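Local coordinates for adhesion and penetration protein autotransporter (Haemophilus influenzae, PDB 3SYJ) that promotes adherence to host cells and bacterial aggregation through its self-associating passenger domain, and probably acts as a serine protease, at residues A[88-93]-A[491-496]; A[447-452]-A[469-474]; A[774-779]-A[793-798]; A[811-816]-A[857-862]. All blocks are in the same frame, centred on the assembly; numbering follows the deposited sequence.

Interaction 1 (A[88-93]-A[491-496]); sequences NPDQHR and RIQNTD
D90 OD2 is gripped by several groups at once. It accepts the backbone N-H of N494 (N494 N to D90 OD2 3.0 Å), which arrives from above the carboxylate plane, and a water donates to it; R675 adds a long, weak ion pair. With chi1 at -69°, CG stands anti to the D90 carbonyl carbon, which turns the short side chain toward the backbone at N494. The other oxygen forms a salt bridge with R491, whose guanidinium is nearly coplanar with the carboxylate and presents its edge. The separation of D90 OD1 and R491 NH2, 2.4 Å, is too short to take literally. The water on OD2 also bonds R491 NH2 and I492 O, while another joins D90 OD1 to Q493 OE1. That amide oxygen has a second donor in H92 NE2, 2.8 Å from Q493 OE1 at an N-H...O angle of 161°, with OE1 close to the imidazole plane. An asparagine suits the start of the loop because N88 OD1 accepts the N-H of D90 (N88 OD1 to D90 N 3.0 Å), an Asx turn. T495 OG1 instead packs against Q91 CA and has no polar partner in the model. A loop of the protease region is thus docked on the beta-helix by the D90 carboxylate together with the H92-Q493 bond; R491, also salt-bridged to D532, and the N-H donor would probably favour the ionised carboxylate.

Interaction 2 (A[447-452]-A[469-474]); sequences SEIGLV and DKFYFG
Residues 449-452 and 471-473 run as neighbouring parallel strands, their axes 4.8 Å apart and only 11° from perfect alignment, with I449 opposite F471, G450 opposite Y472 and L451 opposite F473. Four backbone bonds join them: I449 N to K470 O (3.0 Å), Y472 N to I449 O (2.8 Å), L451 N to Y472 O (3.0 Å) and G474 N to L451 O (2.9 Å), the last more bent than the others. On the face that carries I449, L451, F471 and F473, the side chains that meet are all apolar. I449 CG2 meets F471 at CE1, and L451 CD1 slots in near the plane of the F471 ring, 3.6 Å from CZ, while also touching F473 CE1. Leucine and isoleucine fit here because their branched methyls can lie against flat rings, as L451 CD1 does at the edge of F471. The other face is built round a glycine. Y472 has chi1 at 66°, with CG between the backbone N and the carbonyl carbon, and this swings the phenol back over the neighbouring strand. G450 CA lies 3.4 Å from the ring centroid and 15° off its normal, a CH-pi contact for which glycine leaves room. E448 CG approaches the edge of the same ring. V452 CG1 rests on G474, also without a side chain. These are successive coils of the parallel beta-helix: strand 423-427 lies beside 449-452, and strand 493-494 beside 471-473. F471 and F473 pack inward on L480 of strand 478-481, whereas Y472 stacks on H92 from the protease region.

Interaction 3 (A[774-779]-A[793-798]); sequences FSLKNS and VTLENA
L776 lies side by side with L795, the two pointing the same way, and L776 CD2 comes 4.0 Å from L795 CG. L776 CG also meets A798 CB (3.8 Å), a small residue suited to the turn. On the same face, V793 CG1 approaches the edge of the F774 ring, 4.3 Å from F774 CD2. The backbones beneath are bonded in parallel register: T794 N to F774 O, L776 N to T794 O, E796 N to L776 O and N778 N to E796 O (2.8 Å). Such stacking of leucine on leucine and asparagine on asparagine in successive coils is characteristic of the parallel beta-helix. N778 and N797 mark its corner, both with positive phi, which asparagine tolerates well. Their shared chi1 near -50°, CG anti to the carbonyl carbon, lays the amides alongside each other, with a weak bond from N778 ND2 to N797 OD1 (3.4 Å). S779 OG lies 2.6 Å from K777 O and is also held by V757 O and A760 N. Charged side chains suit the partly exposed face, where K777 NZ is 4.9 Å from E796 OE1. There a water 2.7 Å from T794 OG1 also donates weakly to F774 O, tying the strands.

Interaction 4 (A[811-816]-A[857-862]); sequences LTLNNS and GKLSGQ
L811 and L859 form the closely packed inner side of this contact, lying side by side and pointing the same way with L811 CD2 4.1 Å from L859 CD1. The L859 side chain, its CG anti to the backbone N at chi1 156°, brings CD1 back over the neighbouring strand, to 3.7 Å from L811 O. L813 continues the apolar row, and Y889 of strand 887-895 packs against both L813 and L859. Leucines suit this side because they line the apolar interior of the solenoid without needing polar partners. Tight, regular parallel pairing holds the backbones here: L811 N bonds K858 O, S860 N bonds L811 O, and L813 N bonds S860 O at 2.9 Å. Both segments belong to the pertactin-like part of the parallel beta-helix, and each then bends at a corner, the first at N814 and N815, the second at G861. With phi at 103°, G861 has a backbone that glycine adopts far more easily than other residues, and its CA sits close against L813 O. At these corners the pairing slackens. Q862 N still reaches L813 O (3.0 Å), but from above the carbonyl plane, and N815 N makes just a weak bond to Q862 O at 3.2 Å and 125°; both N815 and Q862 are exposed, as suits their polar side chains. On the outward face, small hydroxyl residues replace leucine, and a water mediates between them: it lies 2.8 Å from T812 OG1 and 2.9 Å from S860 OG, and donates to K858 O.

In the fold
The four contacts follow the passenger domain along its beta-helix. Interaction 2 is nested within the chain loop that interaction 1 closes; their centres lie 8 Å apart, and strands 471-473 and 493-494 are neighbours in one parallel sheet, with the loop of the protease region docked on 493-494, the outermost strand of that sheet. Interactions 3 and 4 follow in series, their centres 10 Å apart, and share neighbouring strands 792-796 and 810-813. Between the two groups the distance is large: about 50 Å from centre to centre for interactions 1 and 3. Such a long solenoid, carrying its protease region toward the N-terminal end, is consistent with a self-associating adhesin.

Interaction 1 (A[88-93]-A[491-496])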
loop_
_atom_site.group_PDB
_atom_site.type_symbol
_atom_site.label_atom_id
_atom_site.label_comp_id
_atom_site.label_asym_id
_atom_site.label_seq_id
_atom_site.Cartn_x
_atom_site.Cartn_y
_atom_site.Cartn_z
ATOM N N ASN A 88 20.345 -10.799 49.699
ATOM C CA ASN A 88 20.906 -10.514 48.383
ATOM C C ASN A 88 22.137 -9.640 48.561
ATOM O O ASN A 88 22.013 -8.482 48.947
ATOM C CB ASN A 88 19.855 -9.803 47.511
ATOM C CG ASN A 88 20.381 -9.416 46.127
ATOM O OD1 ASN A 88 21.540 -9.665 45.783
ATOM N ND2 ASN A 88 19.521 -8.794 45.331
ATOM N N PRO A 89 23.334 -10.193 48.298
ATOM C CA PRO A 89 24.597 -9.462 48.512
ATOM C C PRO A 89 24.729 -8.165 47.684
ATOM O O PRO A 89 25.508 -7.292 48.064
ATOM C CB PRO A 89 25.667 -10.489 48.108
ATOM C CG PRO A 89 24.935 -11.442 47.191
ATOM C CD PRO A 89 23.584 -11.567 47.830
ATOM N N ASP A 90 23.973 -8.037 46.593
ATOM C CA ASP A 90 23.970 -6.799 45.805
ATOM C C ASP A 90 23.523 -5.579 46.605
ATOM O O ASP A 90 23.759 -4.443 46.196
ATOM C CB ASP A 90 23.078 -6.939 44.565
ATOM C CG ASP A 90 23.652 -7.898 43.546
ATOM O OD1 ASP A 90 24.688 -8.518 43.857
ATOM O OD2 ASP A 90 23.068 -8.042 42.450
ATOM N N GLN A 91 22.876 -5.810 47.739
ATOM C CA GLN A 91 22.303 -4.705 48.502
ATOM C C GLN A 91 23.346 -3.957 49.310
ATOM O O GLN A 91 23.188 -2.768 49.584
ATOM C CB GLN A 91 21.182 -5.181 49.428
ATOM C CG GLN A 91 20.653 -4.072 50.332
ATOM C CD GLN A 91 19.373 -4.454 51.067
ATOM O OE1 GLN A 91 19.202 -5.609 51.490
ATOM N NE2 GLN A 91 18.466 -3.483 51.227
ATOM N N HIS A 92 24.406 -4.657 49.702
ATOM C CA HIS A 92 25.461 -4.041 50.498
ATOM C C HIS A 92 24.886 -3.253 51.667
ATOM O O HIS A 92 25.178 -2.060 51.837
ATOM C CB HIS A 92 26.313 -3.121 49.626
ATOM C CG HIS A 92 27.091 -3.846 48.578
ATOM N ND1 HIS A 92 28.407 -4.217 48.752
ATOM C CD2 HIS A 92 26.731 -4.294 47.354
ATOM C CE1 HIS A 92 28.829 -4.851 47.672
ATOM N NE2 HIS A 92 27.833 -4.911 46.809
ATOM N N ARG A 93 24.063 -3.913 52.477
ATOM C CA ARG A 93 23.488 -3.242 53.633
ATOM C C ARG A 93 24.606 -2.690 54.527
ATOM O O ARG A 93 25.646 -3.325 54.716
ATOM C CB ARG A 93 22.551 -4.168 54.406
ATOM C CG ARG A 93 21.454 -3.414 55.137
ATOM C CD ARG A 93 20.600 -4.337 55.997
ATOM N NE ARG A 93 19.557 -5.014 55.233
ATOM C CZ ARG A 93 19.466 -6.333 55.111
ATOM N NH1 ARG A 93 20.353 -7.127 55.708
ATOM N NH2 ARG A 93 18.483 -6.860 54.399
ATOM N N ARG A 491 28.688 -9.069 35.657
ATOM C CA ARG A 491 27.299 -8.927 36.081
ATOM C C ARG A 491 27.097 -7.559 36.728
ATOM O O ARG A 491 28.022 -7.000 37.329
ATOM C CB ARG A 491 26.883 -10.043 37.045
ATOM C CG ARG A 491 27.758 -10.193 38.269
ATOM C CD ARG A 491 27.259 -11.322 39.192
ATOM N NE ARG A 491 26.305 -10.799 40.153
ATOM C CZ ARG A 491 26.626 -10.402 41.379
ATOM N NH1 ARG A 491 27.873 -10.496 41.819
ATOM N NH2 ARG A 491 25.688 -9.915 42.169
ATOM N N ILE A 492 25.898 -7.006 36.596
ATOM C CA ILE A 492 25.589 -5.752 37.267
ATOM C C ILE A 492 24.973 -6.065 38.626
ATOM O O ILE A 492 23.998 -6.803 38.711
ATOM C CB ILE A 492 24.622 -4.879 36.436
ATOM C CG1 ILE A 492 25.156 -4.682 35.014
ATOM C CG2 ILE A 492 24.415 -3.519 37.093
ATOM C CD1 ILE A 492 24.139 -4.062 34.072
ATOM N N GLN A 493 25.559 -5.533 39.692
ATOM C CA GLN A 493 24.963 -5.665 41.013
ATOM C C GLN A 493 23.782 -4.719 41.110
ATOM O O GLN A 493 23.929 -3.502 40.976
ATOM C CB GLN A 493 25.973 -5.330 42.097
ATOM C CG GLN A 493 27.165 -6.243 42.119
ATOM C CD GLN A 493 27.955 -6.086 43.391
ATOM O OE1 GLN A 493 27.468 -6.402 44.472
ATOM N NE2 GLN A 493 29.183 -5.583 43.271
ATOM N N ASN A 494 22.606 -5.283 41.329
ATOM C CA ASN A 494 21.407 -4.483 41.431
ATOM C C ASN A 494 20.422 -5.201 42.331
ATOM O O ASN A 494 20.422 -6.428 42.395
ATOM C CB ASN A 494 20.797 -4.236 40.047
ATOM C CG ASN A 494 20.282 -5.508 39.405
ATOM O OD1 ASN A 494 21.065 -6.371 38.996
ATOM N ND2 ASN A 494 18.963 -5.629 39.302
ATOM N N THR A 495 19.599 -4.421 43.022
ATOM C CA THR A 495 18.639 -4.932 43.997
ATOM C C THR A 495 17.193 -4.906 43.490
ATOM O O THR A 495 16.421 -5.822 43.781
ATOM C CB THR A 495 18.711 -4.136 45.330
ATOM O OG1 THR A 495 19.872 -4.533 46.067
ATOM C CG2 THR A 495 17.483 -4.403 46.184
ATOM N N ASP A 496 16.829 -3.864 42.738
ATOM C CA ASP A 496 15.424 -3.648 42.365
ATOM C C ASP A 496 15.272 -2.763 41.128
ATOM O O ASP A 496 16.252 -2.491 40.435
ATOM C CB ASP A 496 14.646 -3.060 43.550
ATOM C CG ASP A 496 15.297 -1.814 44.115
ATOM O OD1 ASP A 496 15.730 -0.962 43.314
ATOM O OD2 ASP A 496 15.369 -1.682 45.357
HETATM O O HOH W 1 16.810 -8.222 46.291
HETATM O O HOH W 2 23.636 -9.275 40.109
HETATM O O HOH W 3 26.961 -9.228 45.000
#

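Interaction 2 (A[447-452]-A[469-474])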
loop_
_atom_site.group_PDB
_atom_site.type_symbol
_atom_site.label_atom_id
_atom_site.label_comp_id
_atom_site.label_asym_id
_atom_site.label_seq_id
_atom_site.Cartn_x
_atom_site.Cartn_y
_atom_site.Cartn_z
ATOM N N SER A 447 36.967 2.738 45.653
ATOM C CA SER A 447 37.175 1.296 45.601
ATOM C C SER A 447 35.843 0.569 45.455
ATOM O O SER A 447 35.808 -0.626 45.181
ATOM C CB SER A 447 37.881 0.816 46.860
ATOM O OG SER A 447 37.087 1.100 47.993
ATOM N N GLU A 448 34.749 1.298 45.637
ATOM C CA GLU A 448 33.414 0.715 45.590
ATOM C C GLU A 448 32.392 1.849 45.565
ATOM O O GLU A 448 32.537 2.839 46.288
ATOM C CB GLU A 448 33.202 -0.181 46.812
ATOM C CG GLU A 448 31.959 -1.046 46.775
ATOM C CD GLU A 448 31.903 -2.038 47.935
ATOM O OE1 GLU A 448 32.017 -1.604 49.106
ATOM O OE2 GLU A 448 31.742 -3.251 47.673
ATOM N N ILE A 449 31.366 1.708 44.730
ATOM C CA ILE A 449 30.383 2.775 44.526
ATOM C C ILE A 449 28.964 2.211 44.518
ATOM O O ILE A 449 28.661 1.296 43.756
ATOM C CB ILE A 449 30.630 3.536 43.193
ATOM C CG1 ILE A 449 32.038 4.138 43.153
ATOM C CG2 ILE A 449 29.586 4.620 42.979
ATOM C CD1 ILE A 449 32.479 4.558 41.755
ATOM N N GLY A 450 28.102 2.749 45.378
ATOM C CA GLY A 450 26.716 2.328 45.415
ATOM C C GLY A 450 25.753 3.487 45.214
ATOM O O GLY A 450 25.992 4.596 45.689
ATOM N N LEU A 451 24.668 3.227 44.488
ATOM C CA LEU A 451 23.552 4.160 44.399
ATOM C C LEU A 451 22.361 3.611 45.199
ATOM O O LEU A 451 21.941 2.470 44.983
ATOM C CB LEU A 451 23.154 4.363 42.941
ATOM C CG LEU A 451 23.996 5.340 42.122
ATOM C CD1 LEU A 451 23.859 5.034 40.642
ATOM C CD2 LEU A 451 23.559 6.766 42.429
ATOM N N VAL A 452 21.828 4.415 46.123
ATOM C CA VAL A 452 20.715 3.978 46.963
ATOM C C VAL A 452 19.686 5.081 47.166
ATOM O O VAL A 452 20.022 6.264 47.143
ATOM C CB VAL A 452 21.181 3.478 48.351
ATOM C CG1 VAL A 452 22.037 2.232 48.214
ATOM C CG2 VAL A 452 21.929 4.573 49.095
ATOM N N ASP A 469 32.945 -4.207 38.603
ATOM C CA ASP A 469 32.534 -5.284 39.498
ATOM C C ASP A 469 32.243 -4.751 40.896
ATOM O O ASP A 469 31.594 -5.423 41.689
ATOM C CB ASP A 469 33.626 -6.360 39.575
ATOM C CG ASP A 469 33.721 -7.189 38.301
ATOM O OD1 ASP A 469 32.776 -7.127 37.472
ATOM O OD2 ASP A 469 34.738 -7.901 38.134
ATOM N N LYS A 470 32.730 -3.549 41.191
ATOM C CA LYS A 470 32.575 -2.941 42.513
ATOM C C LYS A 470 31.494 -1.841 42.548
ATOM O O LYS A 470 31.414 -1.069 43.501
ATOM C CB LYS A 470 33.917 -2.359 42.973
ATOM C CG LYS A 470 35.000 -3.394 43.255
ATOM C CD LYS A 470 34.864 -3.937 44.666
ATOM C CE LYS A 470 35.896 -5.015 44.952
ATOM N NZ LYS A 470 35.729 -6.183 44.037
ATOM N N PHE A 471 30.682 -1.759 41.500
ATOM C CA PHE A 471 29.612 -0.777 41.431
ATOM C C PHE A 471 28.313 -1.520 41.691
ATOM O O PHE A 471 28.112 -2.624 41.190
ATOM C CB PHE A 471 29.586 -0.114 40.048
ATOM C CG PHE A 471 28.568 0.995 39.913
ATOM C CD1 PHE A 471 28.964 2.328 39.947
ATOM C CD2 PHE A 471 27.226 0.708 39.735
ATOM C CE1 PHE A 471 28.036 3.352 39.824
ATOM C CE2 PHE A 471 26.287 1.723 39.613
ATOM C CZ PHE A 471 26.689 3.044 39.659
ATOM N N TYR A 472 27.433 -0.936 42.488
ATOM C CA TYR A 472 26.159 -1.588 42.754
ATOM C C TYR A 472 25.009 -0.599 42.889
ATOM O O TYR A 472 25.177 0.510 43.415
ATOM C CB TYR A 472 26.245 -2.463 44.011
ATOM C CG TYR A 472 26.462 -1.676 45.284
ATOM C CD1 TYR A 472 25.385 -1.252 46.055
ATOM C CD2 TYR A 472 27.742 -1.343 45.705
ATOM C CE1 TYR A 472 25.579 -0.513 47.212
ATOM C CE2 TYR A 472 27.946 -0.617 46.856
ATOM C CZ TYR A 472 26.861 -0.204 47.610
ATOM O OH TYR A 472 27.075 0.525 48.762
ATOM N N PHE A 473 23.843 -1.014 42.398
ATOM C CA PHE A 473 22.588 -0.357 42.724
ATOM C C PHE A 473 21.984 -1.054 43.946
ATOM O O PHE A 473 21.479 -2.177 43.862
ATOM C CB PHE A 473 21.621 -0.414 41.542
ATOM C CG PHE A 473 22.163 0.200 40.281
ATOM C CD1 PHE A 473 21.886 1.515 39.960
ATOM C CD2 PHE A 473 22.955 -0.543 39.416
ATOM C CE1 PHE A 473 22.388 2.080 38.794
ATOM C CE2 PHE A 473 23.459 0.018 38.253
ATOM C CZ PHE A 473 23.176 1.328 37.943
ATOM N N GLY A 474 22.051 -0.391 45.094
ATOM C CA GLY A 474 21.480 -0.944 46.303
ATOM C C GLY A 474 19.988 -0.694 46.389
ATOM O O GLY A 474 19.318 -0.525 45.373
#

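Interaction 3 (A[774-779]-A[793-798])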
loop_
_atom_site.group_PDB
_atom_site.type_symbol
_atom_site.label_atom_id
_atom_site.label_comp_id
_atom_site.label_asym_id
_atom_site.label_seq_id
_atom_site.Cartn_x
_atom_site.Cartn_y
_atom_site.Cartn_z
ATOM N N PHE A 774 5.338 -21.728 2.182
ATOM C CA PHE A 774 4.387 -21.290 3.193
ATOM C C PHE A 774 3.442 -22.419 3.555
ATOM O O PHE A 774 2.808 -23.019 2.684
ATOM C CB PHE A 774 3.583 -20.078 2.722
ATOM C CG PHE A 774 2.509 -19.648 3.691
ATOM C CD1 PHE A 774 2.845 -19.079 4.911
ATOM C CD2 PHE A 774 1.166 -19.811 3.381
ATOM C CE1 PHE A 774 1.861 -18.679 5.802
ATOM C CE2 PHE A 774 0.178 -19.413 4.265
ATOM C CZ PHE A 774 0.527 -18.847 5.478
ATOM N N SER A 775 3.342 -22.693 4.849
ATOM C CA SER A 775 2.533 -23.789 5.338
ATOM C C SER A 775 1.423 -23.289 6.272
ATOM O O SER A 775 1.666 -22.529 7.211
ATOM C CB SER A 775 3.424 -24.817 6.033
ATOM O OG SER A 775 2.749 -26.050 6.201
ATOM N N LEU A 776 0.199 -23.720 5.991
ATOM C CA LEU A 776 -0.963 -23.329 6.770
ATOM C C LEU A 776 -1.588 -24.583 7.346
ATOM O O LEU A 776 -2.160 -25.386 6.612
ATOM C CB LEU A 776 -1.967 -22.625 5.866
ATOM C CG LEU A 776 -3.241 -22.080 6.496
ATOM C CD1 LEU A 776 -2.907 -21.043 7.555
ATOM C CD2 LEU A 776 -4.109 -21.476 5.411
ATOM N N LYS A 777 -1.465 -24.765 8.657
ATOM C CA LYS A 777 -1.954 -25.980 9.298
ATOM C C LYS A 777 -3.001 -25.660 10.344
ATOM O O LYS A 777 -2.845 -24.715 11.110
ATOM C CB LYS A 777 -0.805 -26.738 9.969
ATOM C CG LYS A 777 0.467 -26.797 9.156
ATOM C CD LYS A 777 1.549 -27.587 9.878
ATOM C CE LYS A 777 2.860 -27.554 9.096
ATOM N NZ LYS A 777 3.884 -28.482 9.656
ATOM N N ASN A 778 -4.064 -26.456 10.375
ATOM C CA ASN A 778 -5.055 -26.367 11.438
ATOM C C ASN A 778 -5.498 -24.936 11.691
ATOM O O ASN A 778 -5.738 -24.548 12.832
ATOM C CB ASN A 778 -4.494 -26.965 12.726
ATOM C CG ASN A 778 -3.916 -28.347 12.518
ATOM O OD1 ASN A 778 -2.704 -28.512 12.375
ATOM N ND2 ASN A 778 -4.782 -29.348 12.480
ATOM N N SER A 779 -5.605 -24.156 10.623
ATOM C CA SER A 779 -5.969 -22.754 10.753
ATOM C C SER A 779 -6.995 -22.358 9.714
ATOM O O SER A 779 -7.188 -23.046 8.713
ATOM C CB SER A 779 -4.736 -21.865 10.578
ATOM O OG SER A 779 -3.684 -22.257 11.441
ATOM N N VAL A 793 3.082 -23.594 -1.715
ATOM C CA VAL A 793 2.143 -23.325 -0.639
ATOM C C VAL A 793 1.527 -24.653 -0.241
ATOM O O VAL A 793 1.203 -25.470 -1.102
ATOM C CB VAL A 793 1.032 -22.350 -1.078
ATOM C CG1 VAL A 793 -0.022 -22.224 0.005
ATOM C CG2 VAL A 793 1.616 -20.993 -1.408
ATOM N N THR A 794 1.372 -24.873 1.060
ATOM C CA THR A 794 0.827 -26.126 1.566
ATOM C C THR A 794 -0.238 -25.895 2.636
ATOM O O THR A 794 -0.042 -25.104 3.555
ATOM C CB THR A 794 1.940 -27.006 2.149
ATOM O OG1 THR A 794 2.984 -27.154 1.179
ATOM C CG2 THR A 794 1.400 -28.375 2.529
ATOM N N LEU A 795 -1.364 -26.589 2.510
ATOM C CA LEU A 795 -2.413 -26.535 3.517
ATOM C C LEU A 795 -2.626 -27.906 4.149
ATOM O O LEU A 795 -2.666 -28.920 3.451
ATOM C CB LEU A 795 -3.726 -26.033 2.908
ATOM C CG LEU A 795 -3.924 -24.521 2.754
ATOM C CD1 LEU A 795 -2.958 -23.938 1.746
ATOM C CD2 LEU A 795 -5.358 -24.202 2.359
ATOM N N GLU A 796 -2.755 -27.940 5.471
ATOM C CA GLU A 796 -3.108 -29.179 6.160
ATOM C C GLU A 796 -4.152 -28.926 7.237
ATOM O O GLU A 796 -3.922 -28.146 8.161
ATOM C CB GLU A 796 -1.883 -29.846 6.782
ATOM C CG GLU A 796 -2.192 -31.224 7.354
ATOM C CD GLU A 796 -1.119 -31.740 8.296
ATOM O OE1 GLU A 796 -0.038 -31.115 8.385
ATOM O OE2 GLU A 796 -1.364 -32.777 8.951
ATOM N N ASN A 797 -5.291 -29.598 7.117
ATOM C CA ASN A 797 -6.397 -29.400 8.040
ATOM C C ASN A 797 -6.758 -27.931 8.126
ATOM O O ASN A 797 -7.096 -27.426 9.195
ATOM C CB ASN A 797 -6.042 -29.935 9.424
ATOM C CG ASN A 797 -5.503 -31.347 9.371
ATOM O OD1 ASN A 797 -4.509 -31.675 10.026
ATOM N ND2 ASN A 797 -6.147 -32.194 8.570
ATOM N N ALA A 798 -6.689 -27.251 6.985
ATOM C CA ALA A 798 -6.887 -25.807 6.940
ATOM C C ALA A 798 -7.983 -25.389 5.972
ATOM O O ALA A 798 -8.280 -26.083 5.006
ATOM C CB ALA A 798 -5.583 -25.113 6.576
HETATM O O HOH W 4 4.903 -25.500 2.039
#

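Interaction 4 (A[811-816]-A[857-862])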
loop_
_atom_site.group_PDB
_atom_site.type_symbol
_atom_site.label_atom_id
_atom_site.label_comp_id
_atom_site.label_asym_id
_atom_site.label_seq_id
_atom_site.Cartn_x
_atom_site.Cartn_y
_atom_site.Cartn_z
ATOM N N LEU A 811 1.023 -25.868 -5.188
ATOM C CA LEU A 811 0.066 -25.848 -4.127
ATOM C C LEU A 811 -0.240 -27.267 -3.744
ATOM O O LEU A 811 -0.497 -28.074 -4.575
ATOM C CB LEU A 811 -1.205 -25.154 -4.601
ATOM C CG LEU A 811 -2.484 -25.272 -3.793
ATOM C CD1 LEU A 811 -2.337 -24.657 -2.504
ATOM C CD2 LEU A 811 -3.657 -24.680 -4.527
ATOM N N THR A 812 -0.199 -27.566 -2.465
ATOM C CA THR A 812 -0.425 -28.921 -1.983
ATOM C C THR A 812 -1.568 -28.938 -0.983
ATOM O O THR A 812 -1.535 -28.217 0.015
ATOM C CB THR A 812 0.836 -29.492 -1.319
ATOM O OG1 THR A 812 1.859 -29.669 -2.306
ATOM C CG2 THR A 812 0.531 -30.829 -0.666
ATOM N N LEU A 813 -2.581 -29.752 -1.253
ATOM C CA LEU A 813 -3.723 -29.855 -0.356
ATOM C C LEU A 813 -3.685 -31.157 0.412
ATOM O O LEU A 813 -3.227 -32.175 -0.098
ATOM C CB LEU A 813 -5.035 -29.777 -1.130
ATOM C CG LEU A 813 -5.332 -28.429 -1.765
ATOM C CD1 LEU A 813 -6.800 -28.349 -2.126
ATOM C CD2 LEU A 813 -4.949 -27.324 -0.799
ATOM N N ASN A 814 -4.181 -31.117 1.640
ATOM C CA ASN A 814 -4.304 -32.305 2.465
ATOM C C ASN A 814 -5.399 -32.072 3.487
ATOM O O ASN A 814 -5.197 -31.349 4.461
ATOM C CB ASN A 814 -2.974 -32.611 3.157
ATOM C CG ASN A 814 -3.135 -33.521 4.367
ATOM O OD1 ASN A 814 -4.145 -34.213 4.515
ATOM N ND2 ASN A 814 -2.130 -33.524 5.240
ATOM N N ASN A 815 -6.558 -32.678 3.256
ATOM C CA ASN A 815 -7.704 -32.505 4.139
ATOM C C ASN A 815 -7.995 -31.034 4.384
ATOM O O ASN A 815 -8.330 -30.637 5.502
ATOM C CB ASN A 815 -7.470 -33.217 5.469
ATOM C CG ASN A 815 -8.718 -33.266 6.336
ATOM O OD1 ASN A 815 -8.632 -33.458 7.546
ATOM N ND2 ASN A 815 -9.881 -33.088 5.719
ATOM N N SER A 816 -7.858 -30.229 3.335
ATOM C CA SER A 816 -8.068 -28.790 3.434
ATOM C C SER A 816 -9.062 -28.270 2.388
ATOM O O SER A 816 -9.260 -28.886 1.340
ATOM C CB SER A 816 -6.733 -28.052 3.313
ATOM O OG SER A 816 -5.955 -28.228 4.487
ATOM N N GLY A 857 2.116 -23.873 -11.277
ATOM C CA GLY A 857 3.006 -24.999 -11.071
ATOM C C GLY A 857 2.233 -26.275 -10.840
ATOM O O GLY A 857 1.204 -26.495 -11.468
ATOM N N LYS A 858 2.721 -27.113 -9.932
ATOM C CA LYS A 858 2.051 -28.373 -9.629
ATOM C C LYS A 858 1.072 -28.266 -8.465
ATOM O O LYS A 858 1.455 -27.913 -7.350
ATOM C CB LYS A 858 3.069 -29.482 -9.337
ATOM C CG LYS A 858 2.432 -30.783 -8.849
ATOM C CD LYS A 858 3.478 -31.826 -8.481
ATOM C CE LYS A 858 4.091 -32.463 -9.718
ATOM N NZ LYS A 858 5.208 -33.398 -9.374
ATOM N N LEU A 859 -0.194 -28.564 -8.736
ATOM C CA LEU A 859 -1.164 -28.791 -7.680
ATOM C C LEU A 859 -1.129 -30.280 -7.389
ATOM O O LEU A 859 -0.915 -31.081 -8.298
ATOM C CB LEU A 859 -2.568 -28.371 -8.122
ATOM C CG LEU A 859 -3.731 -29.054 -7.387
ATOM C CD1 LEU A 859 -3.915 -28.489 -5.987
ATOM C CD2 LEU A 859 -5.017 -28.920 -8.173
ATOM N N SER A 860 -1.317 -30.654 -6.128
ATOM C CA SER A 860 -1.297 -32.059 -5.742
ATOM C C SER A 860 -1.931 -32.275 -4.377
ATOM O O SER A 860 -2.122 -31.330 -3.608
ATOM C CB SER A 860 0.133 -32.604 -5.747
ATOM O OG SER A 860 0.940 -31.932 -4.795
ATOM N N GLY A 861 -2.261 -33.528 -4.086
ATOM C CA GLY A 861 -2.861 -33.886 -2.815
ATOM C C GLY A 861 -4.351 -34.121 -2.941
ATOM O O GLY A 861 -4.831 -34.581 -3.976
ATOM N N GLN A 862 -5.083 -33.796 -1.881
ATOM C CA GLN A 862 -6.529 -33.969 -1.863
ATOM C C GLN A 862 -7.192 -32.934 -0.952
ATOM O O GLN A 862 -6.600 -32.487 0.031
ATOM C CB GLN A 862 -6.898 -35.398 -1.436
ATOM C CG GLN A 862 -6.830 -35.672 0.062
ATOM C CD GLN A 862 -8.082 -35.222 0.810
ATOM O OE1 GLN A 862 -9.140 -35.005 0.213
ATOM N NE2 GLN A 862 -7.963 -35.083 2.124
HETATM O O HOH W 5 2.207 -29.394 -5.079
#